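Local coordinates for protein TRAP dicarboxylate transporter-DctP subunit (Marinobacter aquaeolei, PDB 4PFI) that probably captures an organic acid solute in the periplasm and delivers it to a TRAP-type membrane transporter, at residues A105-F118 / M182-Y194. Sequence-based numbering, arbitrary orientation.
Sequences ADTVPETGLFNLHF and MTSETAAEAFRSY
His-117 turns its CG beside its own backbone N (chi1 -68°), and Tyr-194 does likewise (chi1 -54°), which brings the imidazole and the phenol rim to rim. Their link is a hydrogen bond of 2.8 Å between His-117 ND1 and Tyr-194 OH, with the hydroxyl in the imidazole plane; either partner could be the donor. Along the same edge, CE1 of His-117 points onto the face of Phe-191 and comes within 3.5 Å of its CZ, an edge-to-face pair with planes at 80°. Ala-190 closes one imidazole face: its CB sits 3.9 Å from the ring centroid in a CH-pi contact. The hydrogen bond at ND1, with the phenyl and methyl beside it, should restrain the ring's rotation. Phe-191 also stacks on Phe-179, and Tyr-194 meets Phe-312 edge-to-face, so the cluster runs on into the strand 178-180 and helix 306-316.

Toward the start of the helix, Asn-115 from the end of the 3-10 segment sets its CB 3.8 Å from Ala-187 CB. Asn-115 OD1 lies 3.4 Å from Ser-184 CB, buried without a polar partner. Ser-184 is the N-cap residue, its OG taking a weak bond from Thr-186 N. Thr-186 presents CG2 to Leu-116 CD2 and to Gly-112 O; Gly-112, with no side chain, lies against Thr-186 with the CA atoms 5.7 Å apart.

Within the mixed alpha/beta fold of a DctP-type solute-binding protein, the 3-10 segment 109-115 thus packs on the start of helix 185-192, and the loop after it joins the aromatic cluster at the helix's other end.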
loop_
_atom_site.group_PDB
_atom_site.type_symbol
_atom_site.label_atom_id
_atom_site.label_comp_id
_atom_site.label_asym_id
_atom_site.label_seq_id
_atom_site.Cartn_x
_atom_site.Cartn_y
_atom_site.Cartn_z
ATOM N N ALA A 105 9.729 4.758 4.398
ATOM C CA ALA A 105 10.039 4.298 5.757
ATOM C C ALA A 105 11.273 4.951 6.413
ATOM O O ALA A 105 11.338 5.044 7.638
ATOM C CB ALA A 105 10.188 2.765 5.779
ATOM N N ASP A 106 12.245 5.398 5.620
ATOM C CA ASP A 106 13.449 6.010 6.184
ATOM C C ASP A 106 13.277 7.504 6.396
ATOM O O ASP A 106 14.056 8.133 7.109
ATOM C CB ASP A 106 14.655 5.751 5.286
ATOM C CG ASP A 106 15.231 4.355 5.469
ATOM O OD1 ASP A 106 15.424 3.918 6.633
ATOM O OD2 ASP A 106 15.485 3.686 4.440
ATOM N N THR A 107 12.249 8.075 5.784
ATOM C CA THR A 107 11.978 9.501 5.926
ATOM C C THR A 107 10.699 9.759 6.748
ATOM O O THR A 107 10.670 10.665 7.588
ATOM C CB THR A 107 11.869 10.177 4.533
ATOM O OG1 THR A 107 10.974 9.419 3.702
ATOM C CG2 THR A 107 13.212 10.226 3.855
ATOM N N VAL A 108 9.661 8.949 6.508
ATOM C CA VAL A 108 8.361 9.077 7.176
ATOM C C VAL A 108 7.920 7.754 7.823
ATOM O O VAL A 108 7.012 7.080 7.323
ATOM C CB VAL A 108 7.271 9.485 6.164
ATOM C CG1 VAL A 108 6.032 9.955 6.881
ATOM C CG2 VAL A 108 7.803 10.556 5.226
ATOM N N PRO A 109 8.547 7.394 8.950
ATOM C CA PRO A 109 8.355 6.105 9.632
ATOM C C PRO A 109 6.925 5.877 10.111
ATOM O O PRO A 109 6.539 4.738 10.373
ATOM C CB PRO A 109 9.296 6.193 10.839
ATOM C CG PRO A 109 10.177 7.403 10.592
ATOM C CD PRO A 109 9.383 8.319 9.730
ATOM N N GLU A 110 6.148 6.947 10.201
ATOM C CA GLU A 110 4.781 6.876 10.686
ATOM C C GLU A 110 3.918 6.053 9.727
ATOM O O GLU A 110 2.890 5.501 10.123
ATOM C CB GLU A 110 4.207 8.293 10.841
ATOM C CG GLU A 110 4.930 9.115 11.915
ATOM C CD GLU A 110 6.344 9.551 11.512
ATOM O OE1 GLU A 110 6.587 9.782 10.307
ATOM O OE2 GLU A 110 7.220 9.667 12.402
ATOM N N THR A 111 4.328 5.982 8.464
ATOM C CA THR A 111 3.579 5.200 7.482
ATOM C C THR A 111 3.653 3.700 7.815
ATOM O O THR A 111 2.852 2.919 7.311
ATOM C CB THR A 111 4.047 5.477 6.031
ATOM O OG1 THR A 111 5.456 5.243 5.908
ATOM C CG2 THR A 111 3.750 6.914 5.636
ATOM N N GLY A 112 4.590 3.306 8.685
ATOM C CA GLY A 112 4.639 1.939 9.171
ATOM C C GLY A 112 3.313 1.489 9.776
ATOM O O GLY A 112 3.006 0.309 9.812
ATOM N N LEU A 113 2.534 2.437 10.277
ATOM C CA LEU A 113 1.203 2.140 10.773
ATOM C C LEU A 113 0.434 1.229 9.805
ATOM O O LEU A 113 -0.285 0.345 10.236
ATOM C CB LEU A 113 0.427 3.447 10.964
ATOM C CG LEU A 113 -1.013 3.343 11.473
ATOM C CD1 LEU A 113 -1.038 3.207 12.997
ATOM C CD2 LEU A 113 -1.846 4.578 11.006
ATOM N N PHE A 114 0.599 1.457 8.504
ATOM C CA PHE A 114 -0.163 0.751 7.476
ATOM C C PHE A 114 0.313 -0.661 7.188
ATOM O O PHE A 114 -0.352 -1.390 6.452
ATOM C CB PHE A 114 -0.168 1.561 6.166
ATOM C CG PHE A 114 -0.838 2.878 6.297
ATOM C CD1 PHE A 114 -2.178 2.940 6.650
ATOM C CD2 PHE A 114 -0.120 4.057 6.133
ATOM C CE1 PHE A 114 -2.811 4.178 6.807
ATOM C CE2 PHE A 114 -0.745 5.291 6.281
ATOM C CZ PHE A 114 -2.104 5.349 6.624
ATOM N N ASN A 115 1.456 -1.046 7.743
ATOM C CA ASN A 115 1.908 -2.437 7.658
ATOM C C ASN A 115 1.670 -3.230 8.958
ATOM O O ASN A 115 2.031 -4.398 9.027
ATOM C CB ASN A 115 3.389 -2.537 7.278
ATOM C CG ASN A 115 3.755 -1.770 6.007
ATOM O OD1 ASN A 115 4.839 -1.180 5.931
ATOM N ND2 ASN A 115 2.876 -1.777 5.012
ATOM N N LEU A 116 1.090 -2.609 9.986
ATOM C CA LEU A 116 0.753 -3.336 11.228
ATOM C C LEU A 116 -0.437 -4.281 11.012
ATOM O O LEU A 116 -1.440 -3.905 10.404
ATOM C CB LEU A 116 0.443 -2.360 12.373
ATOM C CG LEU A 116 1.670 -1.639 12.955
ATOM C CD1 LEU A 116 1.233 -0.563 13.911
ATOM C CD2 LEU A 116 2.620 -2.622 13.651
ATOM N N HIS A 117 -0.346 -5.509 11.500
ATOM C CA HIS A 117 -1.421 -6.470 11.248
ATOM C C HIS A 117 -2.604 -6.241 12.207
ATOM O O HIS A 117 -2.384 -5.950 13.380
ATOM C CB HIS A 117 -0.895 -7.905 11.372
ATOM C CG HIS A 117 0.080 -8.288 10.295
ATOM N ND1 HIS A 117 0.572 -9.553 10.150
ATOM C CD2 HIS A 117 0.648 -7.539 9.310
ATOM C CE1 HIS A 117 1.410 -9.584 9.121
ATOM N NE2 HIS A 117 1.476 -8.381 8.609
ATOM N N PHE A 118 -3.834 -6.377 11.699
ATOM C CA PHE A 118 -5.058 -6.367 12.515
ATOM C C PHE A 118 -5.291 -5.046 13.249
ATOM O O PHE A 118 -5.886 -5.031 14.308
ATOM C CB PHE A 118 -5.044 -7.541 13.498
ATOM C CG PHE A 118 -4.836 -8.871 12.818
ATOM C CD1 PHE A 118 -5.839 -9.423 12.030
ATOM C CD2 PHE A 118 -3.630 -9.552 12.928
ATOM C CE1 PHE A 118 -5.646 -10.618 11.364
ATOM C CE2 PHE A 118 -3.441 -10.762 12.265
ATOM C CZ PHE A 118 -4.456 -11.288 11.480
HETATM N N MSE A 182 7.226 -6.334 3.016
HETATM C CA MSE A 182 7.445 -4.954 2.567
HETATM C C MSE A 182 8.761 -4.469 3.182
HETATM O O MSE A 182 9.209 -4.954 4.228
HETATM C CB MSE A 182 6.272 -4.040 2.986
HETATM C CG MSE A 182 4.937 -4.322 2.252
HETATM SE SE MSE A 182 5.108 -4.317 0.271
HETATM C CE MSE A 182 5.485 -6.201 0.018
ATOM N N THR A 183 9.383 -3.490 2.551
ATOM C CA THR A 183 10.695 -3.031 2.989
ATOM C C THR A 183 10.615 -1.995 4.120
ATOM O O THR A 183 11.228 -0.936 4.070
ATOM C CB THR A 183 11.479 -2.450 1.811
ATOM O OG1 THR A 183 12.815 -2.136 2.242
ATOM C CG2 THR A 183 10.774 -1.196 1.253
ATOM N N SER A 184 9.855 -2.324 5.147
ATOM C CA SER A 184 9.683 -1.463 6.292
ATOM C C SER A 184 10.083 -2.267 7.525
ATOM O O SER A 184 9.757 -3.446 7.635
ATOM C CB SER A 184 8.213 -1.036 6.393
ATOM O OG SER A 184 7.970 -0.275 7.558
ATOM N N GLU A 185 10.773 -1.641 8.462
ATOM C CA GLU A 185 11.172 -2.342 9.672
ATOM C C GLU A 185 9.927 -2.882 10.391
ATOM O O GLU A 185 9.927 -3.979 10.951
ATOM C CB GLU A 185 11.951 -1.407 10.579
ATOM C CG GLU A 185 12.621 -2.108 11.716
ATOM C CD GLU A 185 13.842 -1.354 12.220
ATOM O OE1 GLU A 185 14.068 -0.206 11.774
ATOM O OE2 GLU A 185 14.583 -1.920 13.059
ATOM N N THR A 186 8.850 -2.109 10.351
ATOM C CA THR A 186 7.640 -2.510 11.023
ATOM C C THR A 186 7.053 -3.715 10.322
ATOM O O THR A 186 6.516 -4.607 10.974
ATOM C CB THR A 186 6.623 -1.373 11.061
ATOM O OG1 THR A 186 7.202 -0.254 11.747
ATOM C CG2 THR A 186 5.361 -1.797 11.785
ATOM N N ALA A 187 7.142 -3.737 8.991
ATOM C CA ALA A 187 6.584 -4.835 8.211
ATOM C C ALA A 187 7.386 -6.115 8.458
ATOM O O ALA A 187 6.816 -7.194 8.598
ATOM C CB ALA A 187 6.545 -4.505 6.705
ATOM N N ALA A 188 8.704 -5.978 8.555
ATOM C CA ALA A 188 9.570 -7.118 8.875
ATOM C C ALA A 188 9.208 -7.704 10.246
ATOM O O ALA A 188 9.065 -8.922 10.403
ATOM C CB ALA A 188 11.031 -6.699 8.857
ATOM N N GLU A 189 9.049 -6.824 11.230
ATOM C CA GLU A 189 8.788 -7.243 12.603
ATOM C C GLU A 189 7.460 -7.968 12.747
ATOM O O GLU A 189 7.310 -8.846 13.584
ATOM C CB GLU A 189 8.810 -6.047 13.556
ATOM C CG GLU A 189 8.664 -6.463 15.000
ATOM C CD GLU A 189 9.788 -7.402 15.455
ATOM O OE1 GLU A 189 10.832 -7.485 14.768
ATOM O OE2 GLU A 189 9.629 -8.061 16.507
ATOM N N ALA A 190 6.499 -7.588 11.924
ATOM C CA ALA A 190 5.194 -8.229 11.907
ATOM C C ALA A 190 5.319 -9.736 11.687
ATOM O O ALA A 190 4.684 -10.531 12.391
ATOM C CB ALA A 190 4.340 -7.600 10.811
ATOM N N PHE A 191 6.139 -10.125 10.708
ATOM C CA PHE A 191 6.296 -11.538 10.345
ATOM C C PHE A 191 7.345 -12.222 11.236
ATOM O O PHE A 191 7.279 -13.422 11.498
ATOM C CB PHE A 191 6.621 -11.661 8.855
ATOM C CG PHE A 191 5.412 -11.422 7.967
ATOM C CD1 PHE A 191 4.487 -12.443 7.745
ATOM C CD2 PHE A 191 5.169 -10.171 7.403
ATOM C CE1 PHE A 191 3.360 -12.223 6.972
ATOM C CE2 PHE A 191 4.041 -9.955 6.635
ATOM C CZ PHE A 191 3.141 -10.980 6.408
ATOM N N ARG A 192 8.293 -11.447 11.735
ATOM C CA ARG A 192 9.223 -11.968 12.714
ATOM C C ARG A 192 8.426 -12.385 13.950
ATOM O O ARG A 192 8.771 -13.345 14.615
ATOM C CB ARG A 192 10.267 -10.917 13.056
ATOM C CG ARG A 192 11.500 -11.457 13.684
ATOM C CD ARG A 192 12.502 -10.318 13.922
ATOM N NE ARG A 192 13.237 -9.905 12.705
ATOM C CZ ARG A 192 13.184 -8.696 12.127
ATOM N NH1 ARG A 192 12.418 -7.721 12.608
ATOM N NH2 ARG A 192 13.907 -8.450 11.046
ATOM N N SER A 193 7.346 -11.674 14.250
ATOM C CA SER A 193 6.503 -12.035 15.402
ATOM C C SER A 193 5.941 -13.455 15.292
ATOM O O SER A 193 5.767 -14.127 16.293
ATOM C CB SER A 193 5.325 -11.077 15.542
ATOM O OG SER A 193 5.753 -9.750 15.699
ATOM N N TYR A 194 5.650 -13.896 14.072
ATOM C CA TYR A 194 5.122 -15.244 13.831
ATOM C C TYR A 194 6.238 -16.281 13.797
ATOM O O TYR A 194 5.975 -17.484 13.721
ATOM C CB TYR A 194 4.340 -15.280 12.512
ATOM C CG TYR A 194 3.243 -14.241 12.429
ATOM C CD1 TYR A 194 2.580 -13.802 13.584
ATOM C CD2 TYR A 194 2.876 -13.692 11.215
ATOM C CE1 TYR A 194 1.585 -12.849 13.527
ATOM C CE2 TYR A 194 1.891 -12.735 11.140
ATOM C CZ TYR A 194 1.251 -12.318 12.307
ATOM O OH TYR A 194 0.263 -11.385 12.230
#